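Local coordinates for protein nodulation fucosyltransferase NodZ (Bradyrhizobium sp., PDB 2HHC) that belongs to the NodZ family of nodulation proteins and is built on the GT-B type of fold, in which two Rossmann-like sheet-and-helix domains face each other, at residues H199-C202 against M203-K207; R291-R294 against L295-R299; I97-P100 against D101-F105; D17-W20 against S21-S24. One frame throughout, in Å; residues are numbered along the deposited sequence. Where two conformers were deposited one is given.

All four contacts are local, each formed between side chains and backbone groups a few residues apart along the chain, and they sample both halves of the fold. Interactions 3 and 4 belong to the half built round the sheet that contains strand 6-10; interactions 1 and 2 belong to the half whose sheet contains strands 279-283 and 299-303. Interactions 4 and 2 touch across the chain, with Trp20 CH2 3.5 Å from Arg291 NE, and their centres are about 16 Å apart. Interaction 1 lies farther out, its centre about 19 Å from that of interaction 2. Interactions 1 and 3 are about 39 Å apart between centres, and a phosphate ion lies beside interaction 3.

Interaction 1. Residues H199-C202 against M203-K207; sequences HQVC and MAIRK
Met203 N donates to His199 O at 2.9 Å, and Arg206 N reaches Cys202 O at the same 2.9 Å with an N-H...O angle of 166°. Between these two bonds, Ala204 N and Ile205 N donate to Gln200 O and Val201 O. The four together follow the regular i to i+4 pattern, so the backbone here is one uninterrupted helical segment.

Outside the backbone, the extended chain of Arg206 runs back along the helix. CG lies anti to the carbonyl carbon (chi1 -66°), and this carries the guanidinium over Cys202, whose CB sits 3.5 Å above one face of the flat group, displaced toward its rim. NH1 is the nearest of the guanidinium atoms to that CB, at 3.6 Å. In the Met203 conformer described here, CG stands over a face of the His199 imidazole, 4.0 Å from its centroid and 18° from the ring normal; a second conformer is deposited, so the CH-pi contact is certain for this one alone. Val201 and Ile205 lie side by side, CG1 of the first 3.9 Å from CD1 of the second, and both pack on the sheet, Val201 on Phe283 and Ile205 on Ile281.

Helix 192-209 thus has an amphipathic character: Val201, Ala204 and Ile205 cover a central strand, while His199 and Arg206 are exposed, as in the sheet-flanking helices of a Rossmann-like domain.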
loop_
_atom_site.group_PDB
_atom_site.type_symbol
_atom_site.label_atom_id
_atom_site.label_comp_id
_atom_site.label_asym_id
_atom_site.label_seq_id
_atom_site.Cartn_x
_atom_site.Cartn_y
_atom_site.Cartn_z
ATOM N N HIS A 199 -22.076 8.963 -10.812
ATOM C CA HIS A 199 -21.992 9.512 -12.159
ATOM C C HIS A 199 -20.562 9.654 -12.654
ATOM O O HIS A 199 -20.262 9.292 -13.783
ATOM C CB HIS A 199 -22.674 10.866 -12.229
ATOM C CG HIS A 199 -22.647 11.481 -13.591
ATOM N ND1 HIS A 199 -23.301 10.925 -14.667
ATOM C CD2 HIS A 199 -22.086 12.626 -14.048
ATOM C CE1 HIS A 199 -23.121 11.683 -15.736
ATOM N NE2 HIS A 199 -22.390 12.726 -15.386
ATOM N N GLN A 200 -19.681 10.161 -11.792
ATOM C CA GLN A 200 -18.275 10.380 -12.156
ATOM C C GLN A 200 -17.571 9.082 -12.476
ATOM O O GLN A 200 -16.850 9.010 -13.458
ATOM C CB GLN A 200 -17.552 11.132 -11.023
ATOM C CG GLN A 200 -17.997 12.527 -10.927
ATOM C CD GLN A 200 -17.307 13.322 -9.847
ATOM O OE1 GLN A 200 -16.777 12.770 -8.880
ATOM N NE2 GLN A 200 -17.297 14.642 -10.026
ATOM N N VAL A 201 -17.783 8.054 -11.663
ATOM C CA VAL A 201 -17.283 6.743 -11.913
ATOM C C VAL A 201 -17.771 6.187 -13.232
ATOM O O VAL A 201 -17.025 5.582 -13.974
ATOM C CB VAL A 201 -17.675 5.756 -10.761
ATOM C CG1 VAL A 201 -17.361 4.330 -11.124
ATOM C CG2 VAL A 201 -16.940 6.170 -9.440
ATOM N N CYS A 202 -19.049 6.401 -13.517
ATOM C CA CYS A 202 -19.563 5.964 -14.798
ATOM C C CYS A 202 -18.893 6.670 -15.958
ATOM O O CYS A 202 -18.613 6.008 -16.959
ATOM C CB CYS A 202 -21.079 6.101 -14.906
ATOM S SG CYS A 202 -21.989 5.011 -13.755
ATOM N N MET A 203 -18.698 7.981 -15.849
ATOM C CA MET A 203 -17.983 8.737 -16.884
ATOM C C MET A 203 -16.570 8.193 -17.105
ATOM O O MET A 203 -16.109 8.088 -18.249
ATOM C CB MET A 203 -17.805 10.215 -16.469
ATOM C CG MET A 203 -19.029 10.973 -15.984
ATOM S SD MET A 203 -18.564 12.705 -15.772
ATOM C CE MET A 203 -18.813 13.142 -14.081
ATOM N N ALA A 204 -15.868 7.872 -16.021
ATOM C CA ALA A 204 -14.519 7.306 -16.118
ATOM C C ALA A 204 -14.559 5.962 -16.823
ATOM O O ALA A 204 -13.696 5.680 -17.661
ATOM C CB ALA A 204 -13.881 7.171 -14.750
ATOM N N ILE A 205 -15.532 5.107 -16.477
ATOM C CA ILE A 205 -15.636 3.805 -17.127
ATOM C C ILE A 205 -15.930 3.940 -18.618
ATOM O O ILE A 205 -15.322 3.266 -19.432
ATOM C CB ILE A 205 -16.642 2.885 -16.388
ATOM C CG1 ILE A 205 -16.146 2.536 -14.970
ATOM C CG2 ILE A 205 -16.880 1.584 -17.158
ATOM C CD1 ILE A 205 -17.206 1.892 -14.126
ATOM N N ARG A 206 -16.846 4.837 -18.983
ATOM C CA ARG A 206 -17.147 5.087 -20.395
ATOM C C ARG A 206 -15.867 5.523 -21.147
ATOM O O ARG A 206 -15.613 5.047 -22.272
ATOM C CB ARG A 206 -18.293 6.099 -20.532
ATOM C CG ARG A 206 -19.598 5.530 -19.995
ATOM C CD ARG A 206 -20.798 6.453 -20.022
ATOM N NE ARG A 206 -21.938 5.745 -19.404
ATOM C CZ ARG A 206 -22.697 6.165 -18.400
ATOM N NH1 ARG A 206 -22.593 7.408 -17.917
ATOM N NH2 ARG A 206 -23.631 5.345 -17.926
ATOM N N LYS A 207 -15.079 6.409 -20.532
ATOM C CA LYS A 207 -13.832 6.898 -21.132
ATOM C C LYS A 207 -12.868 5.763 -21.349
ATOM O O LYS A 207 -12.290 5.617 -22.441
ATOM C CB LYS A 207 -13.216 8.043 -20.297
ATOM C CG LYS A 207 -11.786 8.505 -20.741
ATOM C CD LYS A 207 -11.360 9.699 -19.882
ATOM C CE LYS A 207 -9.939 10.201 -20.180
ATOM N NZ LYS A 207 -9.833 10.894 -21.477
#

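Interaction 2. Residues R291-R294 against L295-R299; sequences RYAR and LLVPR
Ala293 O receives Val297 N at 2.8 Å with an N-H...O angle of 164°, the last firm bond of the short helix 291-296. Two residues earlier, Leu295 N donates to Arg291 O at 3.0 Å in ordinary i to i+4 fashion. Leu296 N is held less well: it is shared between Tyr292 O and Ala293 O, and both bonds are weak, with N-H...O angles near 135°. The helix is therefore losing its regular pattern at Leu296, and Val297 is the first residue to leave helical geometry, turning the chain toward strand 299-303.

Three side-chain pairs, each four residues apart, follow the same turn. Leu295 CD2 lies over one face of the Arg291 guanidinium, 3.7 Å above its plane and off toward the rim. A bend at chi2 (54°) brings the arginine head to that position, and its NE forms a salt bridge with Glu141. Tyr292 presents CE1 to Leu296 CD1 at 3.5 Å, with CZ almost as near, the two side chains crossing at a slant. Ala293 CB meets Val297 CG2 at 4.0 Å.

The helix is the crossover element of the beta-alpha-beta unit of strands 279-283 and 299-303. Ala293 and Val297 both pack on Val280 of the first strand. On the side of helix 138-147, the Tyr292 ring stacks with Phe145 and Leu295 rests against Glu138 and Glu141, so the short helix is lodged between that helix and the sheet.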
loop_
_atom_site.group_PDB
_atom_site.type_symbol
_atom_site.label_atom_id
_atom_site.label_comp_id
_atom_site.label_asym_id
_atom_site.label_seq_id
_atom_site.Cartn_x
_atom_site.Cartn_y
_atom_site.Cartn_z
ATOM N N ARG A 291 -1.559 2.471 -5.864
ATOM C CA ARG A 291 -0.176 2.892 -6.206
ATOM C C ARG A 291 0.534 1.758 -6.956
ATOM O O ARG A 291 1.221 2.060 -7.927
ATOM C CB ARG A 291 0.605 3.307 -4.946
ATOM C CG ARG A 291 2.000 3.775 -5.225
ATOM C CD ARG A 291 2.117 4.870 -6.216
ATOM N NE ARG A 291 3.502 5.339 -6.317
ATOM C CZ ARG A 291 3.935 6.369 -7.030
ATOM N NH1 ARG A 291 3.062 7.125 -7.727
ATOM N NH2 ARG A 291 5.206 6.641 -7.105
ATOM N N TYR A 292 0.435 0.520 -6.507
ATOM C CA TYR A 292 1.100 -0.615 -7.202
ATOM C C TYR A 292 0.599 -0.646 -8.646
ATOM O O TYR A 292 1.400 -0.644 -9.583
ATOM C CB TYR A 292 0.813 -1.895 -6.473
ATOM C CG TYR A 292 1.557 -3.095 -6.987
ATOM C CD1 TYR A 292 2.836 -2.973 -7.442
ATOM C CD2 TYR A 292 0.951 -4.323 -7.016
ATOM C CE1 TYR A 292 3.546 -4.100 -7.866
ATOM C CE2 TYR A 292 1.638 -5.425 -7.434
ATOM C CZ TYR A 292 2.932 -5.293 -7.840
ATOM O OH TYR A 292 3.607 -6.469 -8.292
ATOM N N ALA A 293 -0.695 -0.562 -8.837
ATOM C CA ALA A 293 -1.252 -0.495 -10.217
ATOM C C ALA A 293 -0.712 0.709 -11.012
ATOM O O ALA A 293 -0.306 0.588 -12.187
ATOM C CB ALA A 293 -2.727 -0.477 -10.169
ATOM N N ARG A 294 -0.639 1.893 -10.418
ATOM C CA ARG A 294 -0.063 3.057 -11.047
ATOM C C ARG A 294 1.366 2.797 -11.545
ATOM O O ARG A 294 1.761 3.262 -12.610
ATOM C CB ARG A 294 -0.100 4.266 -10.099
ATOM C CG ARG A 294 0.647 5.500 -10.560
ATOM C CD ARG A 294 0.104 6.082 -11.858
ATOM N NE ARG A 294 0.867 7.234 -12.363
ATOM C CZ ARG A 294 2.013 7.151 -13.051
ATOM N NH1 ARG A 294 2.556 5.975 -13.320
ATOM N NH2 ARG A 294 2.615 8.252 -13.480
ATOM N N LEU A 295 2.163 2.094 -10.745
ATOM C CA LEU A 295 3.543 1.740 -11.152
ATOM C C LEU A 295 3.616 0.807 -12.352
ATOM O O LEU A 295 4.602 0.887 -13.151
ATOM C CB LEU A 295 4.261 1.094 -9.961
ATOM C CG LEU A 295 4.550 2.072 -8.810
ATOM C CD1 LEU A 295 5.047 1.234 -7.590
ATOM C CD2 LEU A 295 5.393 3.257 -9.146
ATOM N N LEU A 296 2.657 -0.085 -12.489
ATOM C CA LEU A 296 2.743 -1.170 -13.504
ATOM C C LEU A 296 1.825 -1.100 -14.723
ATOM O O LEU A 296 2.197 -1.608 -15.783
ATOM C CB LEU A 296 2.585 -2.540 -12.850
ATOM C CG LEU A 296 3.674 -3.022 -11.877
ATOM C CD1 LEU A 296 3.305 -4.421 -11.335
ATOM C CD2 LEU A 296 4.964 -3.063 -12.583
ATOM N N VAL A 297 0.648 -0.535 -14.584
ATOM C CA VAL A 297 -0.380 -0.633 -15.620
ATOM C C VAL A 297 -0.143 0.347 -16.738
ATOM O O VAL A 297 0.324 1.468 -16.505
ATOM C CB VAL A 297 -1.754 -0.360 -14.974
ATOM C CG1 VAL A 297 -2.886 -0.153 -15.962
ATOM C CG2 VAL A 297 -2.092 -1.471 -13.964
ATOM N N PRO A 298 -0.403 -0.083 -17.983
ATOM C CA PRO A 298 -0.150 0.813 -19.125
ATOM C C PRO A 298 -0.843 2.187 -19.121
ATOM O O PRO A 298 -0.247 3.198 -19.551
ATOM C CB PRO A 298 -0.652 -0.021 -20.307
ATOM C CG PRO A 298 -0.450 -1.418 -19.899
ATOM C CD PRO A 298 -0.757 -1.442 -18.415
ATOM N N ARG A 299 -2.089 2.226 -18.683
ATOM C CA ARG A 299 -2.858 3.483 -18.722
ATOM C C ARG A 299 -3.648 3.666 -17.424
ATOM O O ARG A 299 -4.262 2.730 -16.915
ATOM C CB ARG A 299 -3.849 3.479 -19.887
ATOM C CG ARG A 299 -3.236 3.450 -21.273
ATOM C CD ARG A 299 -4.095 2.479 -22.083
ATOM N NE ARG A 299 -4.494 2.997 -23.338
ATOM C CZ ARG A 299 -5.276 2.384 -24.228
ATOM N NH1 ARG A 299 -5.807 1.188 -24.024
ATOM N NH2 ARG A 299 -5.513 2.996 -25.352
#

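Interaction 3. Residues I97-P100 against D101-F105; sequences INRP and DEQIF. With PO4 (phosphate ion), chain B.
Pro100, at the N-cap position of helix 101-116, gives its carbonyl to the first turn: Ile104 N donates to Pro100 O at 3.2 Å, lying in the carbonyl plane, while Gln103 N makes a weak bond to the same oxygen at 3.0 Å. Beside it, one water donates to both Arg99 O, at 2.9 Å, and Asp101 OD1, at 2.8 Å, bridging the loop to the helix start.

Arg99 crosses the helix side at about a right angle to Ile104 and Gln103. Its chain is extended from CG to NE, with CG anti to the backbone N (chi1 -173°), and lays NE 4.0 Å from Ile104 CG1, with NH1 4.2 Å from Gln103 CG. NH2 is fixed by a salt bridge to Glu107 and a hydrogen bond to Asp129 O, and the guanidinium also makes a cation-pi contact with Trp88.

Gln103 NE2 bonds to Glu107 OE2 and only weakly, at 3.4 Å, to O1 of a phosphate ion that Trp88 N also holds. The arginine is thus probably neutralised mainly by Glu107, and the partners identified for the phosphate, probably from the crystallisation liquor, are neutral N-H groups: Trp88 N and, weakly, Gln103 NE2.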
loop_
_atom_site.group_PDB
_atom_site.type_symbol
_atom_site.label_atom_id
_atom_site.label_comp_id
_atom_site.label_asym_id
_atom_site.label_seq_id
_atom_site.Cartn_x
_atom_site.Cartn_y
_atom_site.Cartn_z
ATOM N N ILE A 97 2.587 7.965 25.972
ATOM C CA ILE A 97 1.168 7.544 25.912
ATOM C C ILE A 97 0.420 8.497 24.968
ATOM O O ILE A 97 -0.367 8.060 24.136
ATOM C CB ILE A 97 0.539 7.526 27.291
ATOM C CG1 ILE A 97 1.176 6.502 28.242
ATOM C CG2 ILE A 97 -0.962 7.239 27.228
ATOM C CD1 ILE A 97 0.951 5.094 27.857
ATOM N N ASN A 98 0.638 9.807 25.117
ATOM C CA ASN A 98 0.002 10.817 24.259
ATOM C C ASN A 98 0.742 10.912 22.927
ATOM O O ASN A 98 1.886 11.377 22.901
ATOM C CB ASN A 98 0.148 12.193 24.870
ATOM C CG ASN A 98 -0.667 13.247 24.169
ATOM O OD1 ASN A 98 -1.713 12.988 23.563
ATOM N ND2 ASN A 98 -0.195 14.469 24.280
ATOM N N ARG A 99 0.122 10.463 21.854
ATOM C CA ARG A 99 0.741 10.521 20.521
ATOM C C ARG A 99 -0.267 11.055 19.504
ATOM O O ARG A 99 -0.752 10.297 18.683
ATOM C CB ARG A 99 1.349 9.156 20.166
ATOM C CG ARG A 99 2.168 9.155 18.877
ATOM C CD ARG A 99 2.943 7.892 18.599
ATOM N NE ARG A 99 3.529 7.990 17.259
ATOM C CZ ARG A 99 4.594 8.706 16.946
ATOM N NH1 ARG A 99 5.279 9.309 17.884
ATOM N NH2 ARG A 99 4.983 8.804 15.697
ATOM N N PRO A 100 -0.553 12.367 19.565
ATOM C CA PRO A 100 -1.560 12.984 18.718
ATOM C C PRO A 100 -1.065 13.148 17.289
ATOM O O PRO A 100 0.130 13.063 17.035
ATOM C CB PRO A 100 -1.728 14.353 19.344
ATOM C CG PRO A 100 -0.474 14.630 19.977
ATOM C CD PRO A 100 0.072 13.348 20.457
ATOM N N ASP A 101 -2.012 13.437 16.405
ATOM C CA ASP A 101 -1.703 13.549 14.990
ATOM C C ASP A 101 -0.674 14.646 14.742
ATOM O O ASP A 101 0.219 14.427 13.919
ATOM C CB ASP A 101 -2.983 13.782 14.171
ATOM C CG ASP A 101 -3.754 12.486 13.893
ATOM O OD1 ASP A 101 -3.382 11.379 14.354
ATOM O OD2 ASP A 101 -4.767 12.580 13.154
ATOM N N GLU A 102 -0.715 15.729 15.507
ATOM C CA GLU A 102 0.268 16.813 15.336
ATOM C C GLU A 102 1.697 16.286 15.522
ATOM O O GLU A 102 2.604 16.683 14.792
ATOM C CB GLU A 102 -0.036 18.068 16.171
ATOM C CG GLU A 102 0.087 17.960 17.653
ATOM C CD GLU A 102 -0.043 19.331 18.286
ATOM O OE1 GLU A 102 0.892 20.178 18.157
ATOM O OE2 GLU A 102 -1.113 19.583 18.891
ATOM N N GLN A 103 1.896 15.369 16.469
ATOM C CA GLN A 103 3.211 14.802 16.701
ATOM C C GLN A 103 3.600 13.847 15.564
ATOM O O GLN A 103 4.736 13.809 15.151
ATOM C CB GLN A 103 3.263 14.037 18.058
ATOM C CG GLN A 103 4.641 13.394 18.362
ATOM C CD GLN A 103 5.757 14.407 18.423
ATOM O OE1 GLN A 103 5.540 15.570 18.867
ATOM N NE2 GLN A 103 6.935 14.011 18.000
ATOM N N ILE A 104 2.677 13.021 15.093
ATOM C CA ILE A 104 2.952 12.112 14.014
ATOM C C ILE A 104 3.363 12.912 12.759
ATOM O O ILE A 104 4.330 12.553 12.073
ATOM C CB ILE A 104 1.714 11.226 13.721
ATOM C CG1 ILE A 104 1.342 10.372 14.953
ATOM C CG2 ILE A 104 1.920 10.387 12.494
ATOM C CD1 ILE A 104 -0.061 9.698 14.826
ATOM N N PHE A 105 2.640 13.989 12.505
ATOM C CA PHE A 105 2.943 14.868 11.339
ATOM C C PHE A 105 4.303 15.573 11.459
ATOM O O PHE A 105 5.049 15.647 10.494
ATOM C CB PHE A 105 1.859 15.898 11.078
ATOM C CG PHE A 105 0.503 15.302 10.769
ATOM C CD1 PHE A 105 0.394 14.045 10.227
ATOM C CD2 PHE A 105 -0.659 16.002 11.085
ATOM C CE1 PHE A 105 -0.837 13.484 9.955
ATOM C CE2 PHE A 105 -1.925 15.433 10.803
ATOM C CZ PHE A 105 -1.979 14.164 10.234
HETATM P P PO4 B . 10.080 15.788 18.355
HETATM O O1 PO4 B . 9.043 16.721 17.719
HETATM O O2 PO4 B . 10.300 14.431 17.582
HETATM O O3 PO4 B . 11.365 16.575 18.448
HETATM O O4 PO4 B . 9.620 15.543 19.780
HETATM O O HOH W 1 -3.056 10.329 16.936
#

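Interaction 4. Residues D17-W20 against S21-S24; sequences DCLW and SLAS
Asp17 and Ser21 form the polar edge of a buried contact within helix 15-32, the crossover helix between the parallel strands 6-10 and 35-39; the centre of the contact lies about 7 Å from the centre of the chain. Ser21 N donates to Asp17 O at 2.9 Å, nearly straight at 165°. The serine hydroxyl lies 3.0 Å from Asp17 O and also 3.0 Å from Asp17 OD1, both close enough to attract its one proton. Ser21 OG stands anti to its own carbonyl carbon (chi1 -64°), which points it back along the helix at both oxygens. The same OG takes a hydrogen bond from Leu132 N, and OD1 is further engaged by a salt bridge from Arg11, so the buried Ser21 hydroxyl and the partly exposed Asp17 carboxylate are tied to the loops that carry Leu132 and Arg11.

The i to i+4 pattern continues with Leu22 N to Cys18 O at 2.8 Å and Ser24 N to Trp20 O at 3.2 Å. Ala23 N approaches Leu19 O from 36° out of the carbonyl plane, off the lone-pair direction. The leucines meet at CD2 of Leu19 and CD2 of Leu22, 4.2 Å apart. Leu19 goes on to Phe145, and Leu22 to Leu36 and Ile38 of strand 35-39.

Such a helix, wedged between sheet and neighbouring helix 138-147, is the first crossover of a Rossmann-like beta-alpha-beta unit, consistent with a GT-B fold.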
loop_
_atom_site.group_PDB
_atom_site.type_symbol
_atom_site.label_atom_id
_atom_site.label_comp_id
_atom_site.label_asym_id
_atom_site.label_seq_id
_atom_site.Cartn_x
_atom_site.Cartn_y
_atom_site.Cartn_z
ATOM N N ASP A 17 -0.288 2.141 1.820
ATOM C CA ASP A 17 0.474 3.062 2.690
ATOM C C ASP A 17 1.591 2.313 3.376
ATOM O O ASP A 17 2.734 2.739 3.425
ATOM C CB ASP A 17 -0.546 3.709 3.633
ATOM C CG ASP A 17 0.025 4.744 4.586
ATOM O OD1 ASP A 17 1.266 4.961 4.689
ATOM O OD2 ASP A 17 -0.829 5.287 5.320
ATOM N N CYS A 18 1.270 1.180 3.970
ATOM C CA CYS A 18 2.305 0.398 4.656
ATOM C C CYS A 18 3.485 0.096 3.739
ATOM O O CYS A 18 4.636 0.228 4.135
ATOM C CB CYS A 18 1.737 -0.915 5.193
ATOM S SG CYS A 18 0.520 -0.788 6.525
ATOM N N LEU A 19 3.210 -0.394 2.522
ATOM C CA LEU A 19 4.252 -0.812 1.613
ATOM C C LEU A 19 5.036 0.359 0.989
ATOM O O LEU A 19 6.227 0.241 0.746
ATOM C CB LEU A 19 3.669 -1.694 0.497
ATOM C CG LEU A 19 3.195 -3.055 1.048
ATOM C CD1 LEU A 19 2.378 -3.816 0.003
ATOM C CD2 LEU A 19 4.356 -3.858 1.581
ATOM N N TRP A 20 4.372 1.505 0.759
ATOM C CA TRP A 20 5.077 2.709 0.266
ATOM C C TRP A 20 5.972 3.241 1.410
ATOM O O TRP A 20 7.130 3.567 1.221
ATOM C CB TRP A 20 4.048 3.732 -0.131
ATOM C CG TRP A 20 4.528 4.841 -1.045
ATOM C CD1 TRP A 20 5.826 5.299 -1.232
ATOM C CD2 TRP A 20 3.715 5.603 -1.906
ATOM N NE1 TRP A 20 5.833 6.295 -2.161
ATOM C CE2 TRP A 20 4.549 6.514 -2.602
ATOM C CE3 TRP A 20 2.347 5.622 -2.154
ATOM C CZ2 TRP A 20 4.036 7.428 -3.502
ATOM C CZ3 TRP A 20 1.836 6.530 -3.026
ATOM C CH2 TRP A 20 2.672 7.450 -3.679
ATOM N N SER A 21 5.409 3.328 2.630
ATOM C CA SER A 21 6.176 3.762 3.790
ATOM C C SER A 21 7.350 2.839 4.083
ATOM O O SER A 21 8.425 3.293 4.443
ATOM C CB SER A 21 5.242 3.901 5.001
ATOM O OG SER A 21 4.260 4.909 4.844
ATOM N N LEU A 22 7.140 1.554 3.836
ATOM C CA LEU A 22 8.245 0.567 3.949
ATOM C C LEU A 22 9.369 0.871 2.989
ATOM O O LEU A 22 10.547 0.824 3.333
ATOM C CB LEU A 22 7.750 -0.850 3.699
ATOM C CG LEU A 22 8.757 -1.997 3.818
ATOM C CD1 LEU A 22 9.357 -1.976 5.207
ATOM C CD2 LEU A 22 8.063 -3.257 3.535
ATOM N N ALA A 23 9.029 1.180 1.725
ATOM C CA ALA A 23 10.035 1.526 0.709
ATOM C C ALA A 23 10.900 2.727 1.190
ATOM O O ALA A 23 12.106 2.761 1.009
ATOM C CB ALA A 23 9.369 1.813 -0.596
ATOM N N SER A 24 10.260 3.692 1.824
ATOM C CA SER A 24 11.003 4.845 2.353
ATOM C C SER A 24 11.992 4.463 3.460
ATOM O O SER A 24 13.145 4.940 3.442
ATOM C CB SER A 24 10.042 5.922 2.798
ATOM O OG SER A 24 9.287 6.393 1.688
#